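Local coordinates for protein L-asparaginase I (Vibrio cholerae, PDB 2OCD) that probably hydrolyses L-asparagine to L-aspartate and ammonium as a homotetrameric cytoplasmic asparaginase, at residues Gly246-Asn251 and Cys288-Ala293; Gly265-Asn270 and Ala308-Leu313; Gly294-Tyr299 and Glu322-Met327. All coordinates share one frame; numbering follows the deposited sequence.

All three contacts belong to the C-terminal domain and gather around its parallel four-stranded sheet. Contact 2 is wholly buried: strand 267-272 meets helix 303-315 through branched aliphatic side chains alone. Contact 3 likewise packs a helix on a strand, the neighbouring 296-297, outermost within the chain, against 320-327, about 7 Å away between centres, but it is only partly buried, and there a lysine chain lies beside the isoleucine. Backbone hydrogen bonds between Val-268, Asn-270 and Ile-296 tie the two together. Contact 1 lies farthest from the chain's centre and joins a loop to a short helix; its leucine is buried, while its loop reaches a second subunit. Gly-246 O accepts from Asn-270 ND2, linking contacts 1 and 2.

Contact 1 of 3, residues Gly246-Asn251 and Cys288-Ala293; sequences GNAPQN and CALADA
Leu-290 touches the loop 246-251 with CD2 alone, from torsions unusual for leucine (chi1 -127°, chi2 26°), both off the staggered positions and, at this resolution, best read as approximate. That methyl lies 3.7 Å from Ala-248 CB and 3.9 Å from the carbonyl oxygen Gly-246 O. A leucine suits the place because its stem carries CD2 across to the loop, although the nearest CA atoms, those of Ala-248 and Leu-290, are still 7.7 Å apart. Ala-248 answers with a bare methyl directed at the helix.

The loop follows strand 237-242 of the parallel sheet in the C-terminal domain, and Gly-246 and Asn-247 form a G1 beta bulge just after that strand. Glycine suits the first bulge position, since at phi 125° a side chain would collide with the carbonyl oxygen of the residue before. Gly-246 O also accepts a hydrogen bond from Asn-270 ND2, so the polar atom beside the leucine methyl has a partner. Leu-255 of helix 252-263 and Met-281 add further apolar cover to Leu-290. Asn-247, whose CB points away from helix 289-292, makes a weak hydrogen bond through ND2 to Asp-92 OD2 of the second subunit, a predicted substrate-binding residue.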
loop_
_atom_site.group_PDB
_atom_site.type_symbol
_atom_site.label_atom_id
_atom_site.label_comp_id
_atom_site.label_asym_id
_atom_site.label_seq_id
_atom_site.Cartn_x
_atom_site.Cartn_y
_atom_site.Cartn_z
ATOM N N GLY B 246 -1.396 -23.490 14.357
ATOM C CA GLY B 246 -2.043 -23.943 15.560
ATOM C C GLY B 246 -1.234 -24.998 16.271
ATOM O O GLY B 246 -1.799 -25.972 16.760
ATOM N N ASN B 247 0.080 -24.798 16.319
ATOM C CA ASN B 247 0.999 -25.820 16.771
ATOM C C ASN B 247 1.470 -25.562 18.186
ATOM O O ASN B 247 1.939 -24.450 18.493
ATOM C CB ASN B 247 2.216 -25.835 15.867
ATOM C CG ASN B 247 1.943 -26.470 14.553
ATOM O OD1 ASN B 247 1.449 -27.594 14.501
ATOM N ND2 ASN B 247 2.252 -25.765 13.462
ATOM N N ALA B 248 1.384 -26.594 19.026
ATOM C CA ALA B 248 1.939 -26.543 20.380
ATOM C C ALA B 248 3.227 -27.367 20.536
ATOM O O ALA B 248 3.506 -28.254 19.755
ATOM C CB ALA B 248 0.913 -27.019 21.390
ATOM N N PRO B 249 4.009 -27.062 21.579
ATOM C CA PRO B 249 5.181 -27.806 22.037
ATOM C C PRO B 249 5.110 -29.334 22.075
ATOM O O PRO B 249 6.171 -29.977 22.003
ATOM C CB PRO B 249 5.376 -27.278 23.459
ATOM C CG PRO B 249 5.001 -25.870 23.340
ATOM C CD PRO B 249 3.818 -25.848 22.397
ATOM N N GLN B 250 3.924 -29.914 22.212
ATOM C CA GLN B 250 3.842 -31.376 22.292
ATOM C C GLN B 250 4.764 -31.982 23.383
ATOM O O GLN B 250 5.230 -33.097 23.238
ATOM C CB GLN B 250 4.147 -32.035 20.922
ATOM C CG GLN B 250 5.599 -32.456 20.725
ATOM C CD GLN B 250 5.915 -33.042 19.335
ATOM O OE1 GLN B 250 5.648 -32.421 18.270
ATOM N NE2 GLN B 250 6.550 -34.234 19.342
ATOM N N ASN B 251 5.054 -31.260 24.460
ATOM C CA ASN B 251 5.609 -31.962 25.602
ATOM C C ASN B 251 4.443 -32.672 26.321
ATOM O O ASN B 251 3.429 -32.060 26.621
ATOM C CB ASN B 251 6.541 -31.104 26.514
ATOM C CG ASN B 251 5.808 -30.130 27.405
ATOM O OD1 ASN B 251 5.742 -30.305 28.629
ATOM N ND2 ASN B 251 5.298 -29.066 26.806
ATOM N N CYS B 288 -2.750 -34.392 15.670
ATOM C CA CYS B 288 -3.926 -34.486 16.521
ATOM C C CYS B 288 -3.617 -34.508 18.002
ATOM O O CYS B 288 -4.508 -34.820 18.795
ATOM C CB CYS B 288 -4.677 -35.781 16.206
ATOM S SG CYS B 288 -4.815 -36.134 14.490
ATOM N N ALA B 289 -2.371 -34.213 18.382
ATOM C CA ALA B 289 -1.957 -34.264 19.812
ATOM C C ALA B 289 -2.966 -33.484 20.611
ATOM O O ALA B 289 -3.449 -33.932 21.658
ATOM C CB ALA B 289 -0.561 -33.650 20.019
ATOM N N LEU B 290 -3.291 -32.319 20.055
ATOM C CA LEU B 290 -4.046 -31.313 20.747
ATOM C C LEU B 290 -5.516 -31.700 20.734
ATOM O O LEU B 290 -6.211 -31.471 21.724
ATOM C CB LEU B 290 -3.782 -29.949 20.096
ATOM C CG LEU B 290 -3.320 -28.792 20.992
ATOM C CD1 LEU B 290 -2.592 -29.226 22.244
ATOM C CD2 LEU B 290 -2.481 -27.757 20.197
ATOM N N ALA B 291 -5.962 -32.330 19.647
ATOM C CA ALA B 291 -7.352 -32.778 19.526
ATOM C C ALA B 291 -7.648 -33.854 20.538
ATOM O O ALA B 291 -8.654 -33.791 21.220
ATOM C CB ALA B 291 -7.663 -33.270 18.125
ATOM N N ASP B 292 -6.729 -34.805 20.644
ATOM C CA ASP B 292 -6.817 -35.941 21.558
ATOM C C ASP B 292 -6.894 -35.488 23.047
ATOM O O ASP B 292 -7.593 -36.079 23.872
ATOM C CB ASP B 292 -5.583 -36.855 21.360
ATOM C CG ASP B 292 -5.585 -37.636 19.996
ATOM O OD1 ASP B 292 -6.488 -37.438 19.108
ATOM O OD2 ASP B 292 -4.647 -38.463 19.826
ATOM N N ALA B 293 -6.177 -34.421 23.374
ATOM C CA ALA B 293 -6.286 -33.785 24.677
ATOM C C ALA B 293 -7.607 -32.983 24.900
ATOM O O ALA B 293 -7.836 -32.432 25.966
ATOM C CB ALA B 293 -5.060 -32.917 24.903
#

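Contact 2 of 3, residues Gly265-Asn270 and Ala308-Leu313; sequences GVIVVN and AKLHYL
Leu-310 meets Ile-267 because each turns a methyl into the gap between helix and strand: the leucine's CG stands anti to its carbonyl carbon (chi1 -83°), and the isoleucine's CG2 stands anti to the backbone N. The result is helix-on-sheet packing in the C-terminal domain, with helix 303-315 lying against strand 267-272, an inner strand of the parallel four-stranded sheet. Both branches of Leu-310 are used. CD2 packs 3.6 Å from Ile-267 CG2, while CD1 approaches Val-269 CG1 at 4.1 Å. The isoleucine and the valine, two places apart on an extended strand, both direct CB toward the helix, whereas Val-268 between them points away, where it packs on Met-238 and Val-295. Beta-branched residues suit this strand, since they fit an extended backbone and place methyls close to the main chain; a leucine suits the helix, since its longer stem carries a forked end across the 8.7 Å between the CA atoms of Ile-267 and Leu-310.

All three side chains are buried, and the contact is purely apolar. Strand 237-242 continues the floor under Leu-310 with Ala-237 and Ile-239, and Met-327 of helix 320-327 also touches it. Leu-310 runs past both strand side chains, pointing the opposite way, and the valine's CG1 lies between its own backbone N and carbonyl carbon, with chi1 at 59°.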
loop_
_atom_site.group_PDB
_atom_site.type_symbol
_atom_site.label_atom_id
_atom_site.label_comp_id
_atom_site.label_asym_id
_atom_site.label_seq_id
_atom_site.Cartn_x
_atom_site.Cartn_y
_atom_site.Cartn_z
ATOM N N GLY B 265 -14.242 -30.511 32.674
ATOM C CA GLY B 265 -15.166 -29.523 32.127
ATOM C C GLY B 265 -14.631 -28.139 31.810
ATOM O O GLY B 265 -15.439 -27.196 31.749
ATOM N N VAL B 266 -13.323 -27.986 31.571
ATOM C CA VAL B 266 -12.776 -26.682 31.206
ATOM C C VAL B 266 -12.694 -26.605 29.687
ATOM O O VAL B 266 -12.063 -27.436 29.065
ATOM C CB VAL B 266 -11.333 -26.479 31.763
ATOM C CG1 VAL B 266 -10.701 -25.154 31.240
ATOM C CG2 VAL B 266 -11.284 -26.570 33.288
ATOM N N ILE B 267 -13.298 -25.603 29.068
ATOM C CA ILE B 267 -13.188 -25.479 27.600
ATOM C C ILE B 267 -11.816 -24.916 27.194
ATOM O O ILE B 267 -11.276 -24.010 27.835
ATOM C CB ILE B 267 -14.346 -24.654 27.008
ATOM C CG1 ILE B 267 -15.568 -25.551 26.806
ATOM C CG2 ILE B 267 -13.950 -24.104 25.700
ATOM C CD1 ILE B 267 -16.832 -24.854 27.076
ATOM N N VAL B 268 -11.243 -25.494 26.147
ATOM C CA VAL B 268 -9.899 -25.205 25.784
ATOM C C VAL B 268 -9.867 -24.955 24.269
ATOM O O VAL B 268 -10.056 -25.870 23.453
ATOM C CB VAL B 268 -8.946 -26.323 26.250
ATOM C CG1 VAL B 268 -7.468 -25.989 25.844
ATOM C CG2 VAL B 268 -9.048 -26.536 27.787
ATOM N N VAL B 269 -9.670 -23.690 23.903
ATOM C CA VAL B 269 -9.829 -23.261 22.534
ATOM C C VAL B 269 -8.467 -22.836 22.056
ATOM O O VAL B 269 -7.712 -22.187 22.782
ATOM C CB VAL B 269 -10.850 -22.097 22.419
ATOM C CG1 VAL B 269 -10.427 -20.918 23.245
ATOM C CG2 VAL B 269 -11.104 -21.677 20.927
ATOM N N ASN B 270 -8.145 -23.251 20.842
ATOM C CA ASN B 270 -6.850 -23.003 20.298
ATOM C C ASN B 270 -6.940 -21.877 19.254
ATOM O O ASN B 270 -7.534 -22.098 18.223
ATOM C CB ASN B 270 -6.326 -24.328 19.703
ATOM C CG ASN B 270 -5.004 -24.172 18.935
ATOM O OD1 ASN B 270 -4.298 -23.116 19.032
ATOM N ND2 ASN B 270 -4.664 -25.203 18.163
ATOM N N ALA B 308 -15.253 -13.000 23.908
ATOM C CA ALA B 308 -16.647 -12.668 23.800
ATOM C C ALA B 308 -17.568 -13.873 23.735
ATOM O O ALA B 308 -18.624 -13.855 24.386
ATOM C CB ALA B 308 -16.854 -11.852 22.608
ATOM N N LYS B 309 -17.196 -14.865 22.899
ATOM C CA LYS B 309 -18.099 -15.933 22.466
ATOM C C LYS B 309 -18.179 -16.883 23.632
ATOM O O LYS B 309 -19.266 -17.377 23.980
ATOM C CB LYS B 309 -17.595 -16.614 21.185
ATOM C CG LYS B 309 -18.576 -17.618 20.491
ATOM C CD LYS B 309 -17.964 -18.251 19.235
ATOM C CE LYS B 309 -18.865 -19.215 18.455
ATOM N NZ LYS B 309 -18.143 -19.850 17.228
ATOM N N LEU B 310 -17.027 -17.105 24.269
ATOM C CA LEU B 310 -16.986 -17.886 25.506
ATOM C C LEU B 310 -17.861 -17.255 26.617
ATOM O O LEU B 310 -18.565 -17.983 27.351
ATOM C CB LEU B 310 -15.538 -18.095 25.984
ATOM C CG LEU B 310 -14.702 -19.246 25.358
ATOM C CD1 LEU B 310 -13.204 -19.067 25.596
ATOM C CD2 LEU B 310 -15.122 -20.673 25.809
ATOM N N HIS B 311 -17.866 -15.921 26.728
ATOM C CA HIS B 311 -18.629 -15.263 27.786
ATOM C C HIS B 311 -20.133 -15.362 27.485
ATOM O O HIS B 311 -20.987 -15.424 28.378
ATOM C CB HIS B 311 -18.282 -13.779 27.901
ATOM C CG HIS B 311 -17.137 -13.438 28.830
ATOM N ND1 HIS B 311 -15.812 -13.497 28.442
ATOM C CD2 HIS B 311 -17.135 -12.893 30.079
ATOM C CE1 HIS B 311 -15.045 -13.076 29.441
ATOM N NE2 HIS B 311 -15.821 -12.707 30.446
ATOM N N TYR B 312 -20.458 -15.292 26.209
ATOM C CA TYR B 312 -21.829 -15.516 25.752
ATOM C C TYR B 312 -22.269 -16.889 26.191
ATOM O O TYR B 312 -23.192 -16.977 26.991
ATOM C CB TYR B 312 -21.935 -15.386 24.240
ATOM C CG TYR B 312 -23.178 -15.971 23.663
ATOM C CD1 TYR B 312 -24.411 -15.521 24.049
ATOM C CD2 TYR B 312 -23.123 -16.960 22.704
ATOM C CE1 TYR B 312 -25.581 -16.058 23.523
ATOM C CE2 TYR B 312 -24.294 -17.506 22.165
ATOM C CZ TYR B 312 -25.520 -17.043 22.583
ATOM O OH TYR B 312 -26.697 -17.558 22.048
ATOM N N LEU B 313 -21.579 -17.929 25.713
ATOM C CA LEU B 313 -22.011 -19.317 25.906
ATOM C C LEU B 313 -21.914 -19.821 27.346
ATOM O O LEU B 313 -22.829 -20.507 27.857
ATOM C CB LEU B 313 -21.206 -20.270 25.023
ATOM C CG LEU B 313 -21.445 -20.160 23.518
ATOM C CD1 LEU B 313 -20.268 -20.828 22.850
ATOM C CD2 LEU B 313 -22.815 -20.778 23.039
#

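Contact 3 of 3, residues Gly294-Tyr299 and Glu322-Met327; sequences GVISGY and EVKAKM
Ile-296 projects between Lys-324 and Met-327, the latter deposited as selenomethionine: CG2 meets the lysine stem, while CD1 reaches Met-327 CB and also nears Lys-324 O. This is helix-on-sheet packing at the strand outermost, within the chain, in the parallel four-stranded sheet: helix 320-327 covers strand 296-297. Ile-296 carries CG1 between its backbone N and carbonyl carbon (chi1 60°), and an extended chi2 sends CD1 toward the helix. CD1 comes within 3.4 Å of Met-327 CB, the two side chains crossing at about a right angle.

CG2, anti to the carbonyl carbon, instead faces the lysine's methylenes, with Lys-324 CG at 3.8 Å and CE at 3.7 Å. A lysine suits this partly exposed border because its long aliphatic stem can cover an isoleucine before the charged end is reached. The stem bends at chi2, and its end approaches the strand although CB does not point there.

Met-327 has an unbranched chain that bends at both chi2 and chi3; buried, it also packs on Val-269 and Leu-313, bridging strand 267-272 and helix 303-315. Glycine fits position 294, where a Schellman motif ends helix 289-292 with phi at 91°. At the end of the strand, Ser-297 OG accepts from Tyr-299 N in an ST turn. Next to the ammonium, Lys-324 CE lies 3.7 Å from Gly-294 O.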
loop_
_atom_site.group_PDB
_atom_site.type_symbol
_atom_site.label_atom_id
_atom_site.label_comp_id
_atom_site.label_asym_id
_atom_site.label_seq_id
_atom_site.Cartn_x
_atom_site.Cartn_y
_atom_site.Cartn_z
ATOM N N GLY B 294 -8.464 -32.914 23.890
ATOM C CA GLY B 294 -9.782 -32.235 24.002
ATOM C C GLY B 294 -9.858 -30.742 23.632
ATOM O O GLY B 294 -10.891 -30.094 23.841
ATOM N N VAL B 295 -8.769 -30.192 23.091
ATOM C CA VAL B 295 -8.730 -28.787 22.724
ATOM C C VAL B 295 -9.516 -28.648 21.446
ATOM O O VAL B 295 -9.460 -29.531 20.617
ATOM C CB VAL B 295 -7.274 -28.326 22.491
ATOM C CG1 VAL B 295 -7.233 -26.810 22.236
ATOM C CG2 VAL B 295 -6.416 -28.749 23.683
ATOM N N ILE B 296 -10.262 -27.558 21.305
ATOM C CA ILE B 296 -11.000 -27.250 20.054
ATOM C C ILE B 296 -10.391 -26.023 19.311
ATOM O O ILE B 296 -9.717 -25.180 19.931
ATOM C CB ILE B 296 -12.527 -26.995 20.348
ATOM C CG1 ILE B 296 -12.721 -25.823 21.287
ATOM C CG2 ILE B 296 -13.170 -28.209 20.957
ATOM C CD1 ILE B 296 -14.142 -25.220 21.216
ATOM N N SER B 297 -10.636 -25.951 18.003
ATOM C CA SER B 297 -10.086 -24.890 17.128
ATOM C C SER B 297 -10.951 -23.681 17.222
ATOM O O SER B 297 -12.125 -23.825 17.352
ATOM C CB SER B 297 -10.093 -25.319 15.649
ATOM O OG SER B 297 -9.376 -24.396 14.805
ATOM N N GLY B 298 -10.371 -22.502 17.149
ATOM C CA GLY B 298 -11.106 -21.233 17.023
ATOM C C GLY B 298 -10.742 -20.676 15.651
ATOM O O GLY B 298 -10.811 -19.472 15.414
ATOM N N TYR B 299 -10.298 -21.557 14.759
ATOM C CA TYR B 299 -10.101 -21.199 13.372
ATOM C C TYR B 299 -9.394 -19.833 13.313
ATOM O O TYR B 299 -8.266 -19.718 13.835
ATOM C CB TYR B 299 -11.466 -21.260 12.645
ATOM C CG TYR B 299 -12.105 -22.642 12.743
ATOM C CD1 TYR B 299 -11.858 -23.634 11.758
ATOM C CD2 TYR B 299 -12.890 -22.990 13.834
ATOM C CE1 TYR B 299 -12.376 -24.933 11.880
ATOM C CE2 TYR B 299 -13.430 -24.253 13.945
ATOM C CZ TYR B 299 -13.171 -25.226 12.969
ATOM O OH TYR B 299 -13.736 -26.489 13.078
ATOM N N GLU B 322 -22.421 -28.839 24.904
ATOM C CA GLU B 322 -23.136 -27.853 24.154
ATOM C C GLU B 322 -22.291 -26.559 23.909
ATOM O O GLU B 322 -22.259 -26.011 22.797
ATOM C CB GLU B 322 -24.444 -27.607 24.889
ATOM C CG GLU B 322 -25.488 -26.858 24.127
ATOM C CD GLU B 322 -26.885 -26.918 24.833
ATOM O OE1 GLU B 322 -27.025 -27.429 26.023
ATOM O OE2 GLU B 322 -27.835 -26.441 24.158
ATOM N N VAL B 323 -21.585 -26.087 24.928
ATOM C CA VAL B 323 -20.739 -24.904 24.780
ATOM C C VAL B 323 -19.695 -25.296 23.751
ATOM O O VAL B 323 -19.459 -24.546 22.746
ATOM C CB VAL B 323 -20.069 -24.522 26.115
ATOM C CG1 VAL B 323 -18.912 -23.515 25.896
ATOM C CG2 VAL B 323 -21.119 -24.035 27.174
ATOM N N LYS B 324 -19.128 -26.502 23.961
ATOM C CA LYS B 324 -18.021 -27.011 23.120
ATOM C C LYS B 324 -18.419 -26.992 21.655
ATOM O O LYS B 324 -17.754 -26.343 20.838
ATOM C CB LYS B 324 -17.573 -28.421 23.546
ATOM C CG LYS B 324 -16.058 -28.734 23.398
ATOM C CD LYS B 324 -15.858 -30.199 23.006
ATOM C CE LYS B 324 -14.435 -30.783 23.253
ATOM N NZ LYS B 324 -14.408 -32.181 22.740
ATOM N N ALA B 325 -19.554 -27.637 21.366
ATOM C CA ALA B 325 -20.166 -27.649 20.029
ATOM C C ALA B 325 -20.413 -26.244 19.471
ATOM O O ALA B 325 -20.035 -25.947 18.344
ATOM C CB ALA B 325 -21.456 -28.465 20.026
ATOM N N LYS B 326 -20.988 -25.357 20.266
ATOM C CA LYS B 326 -21.302 -24.011 19.801
ATOM C C LYS B 326 -20.064 -23.163 19.499
ATOM O O LYS B 326 -20.066 -22.355 18.579
ATOM C CB LYS B 326 -22.187 -23.321 20.821
ATOM C CG LYS B 326 -23.705 -23.171 20.466
ATOM C CD LYS B 326 -24.450 -24.411 20.300
ATOM C CE LYS B 326 -25.888 -24.102 19.731
ATOM N NZ LYS B 326 -25.941 -23.599 18.255
HETATM N N MSE B 327 -18.997 -23.326 20.271
HETATM C CA MSE B 327 -17.763 -22.601 20.011
HETATM C C MSE B 327 -17.234 -22.924 18.599
HETATM O O MSE B 327 -16.563 -22.085 17.953
HETATM C CB MSE B 327 -16.681 -22.998 21.032
HETATM C CG MSE B 327 -16.804 -22.400 22.402
HETATM SE SE MSE B 327 -16.578 -20.476 22.246
HETATM C CE MSE B 327 -14.650 -20.408 22.032
#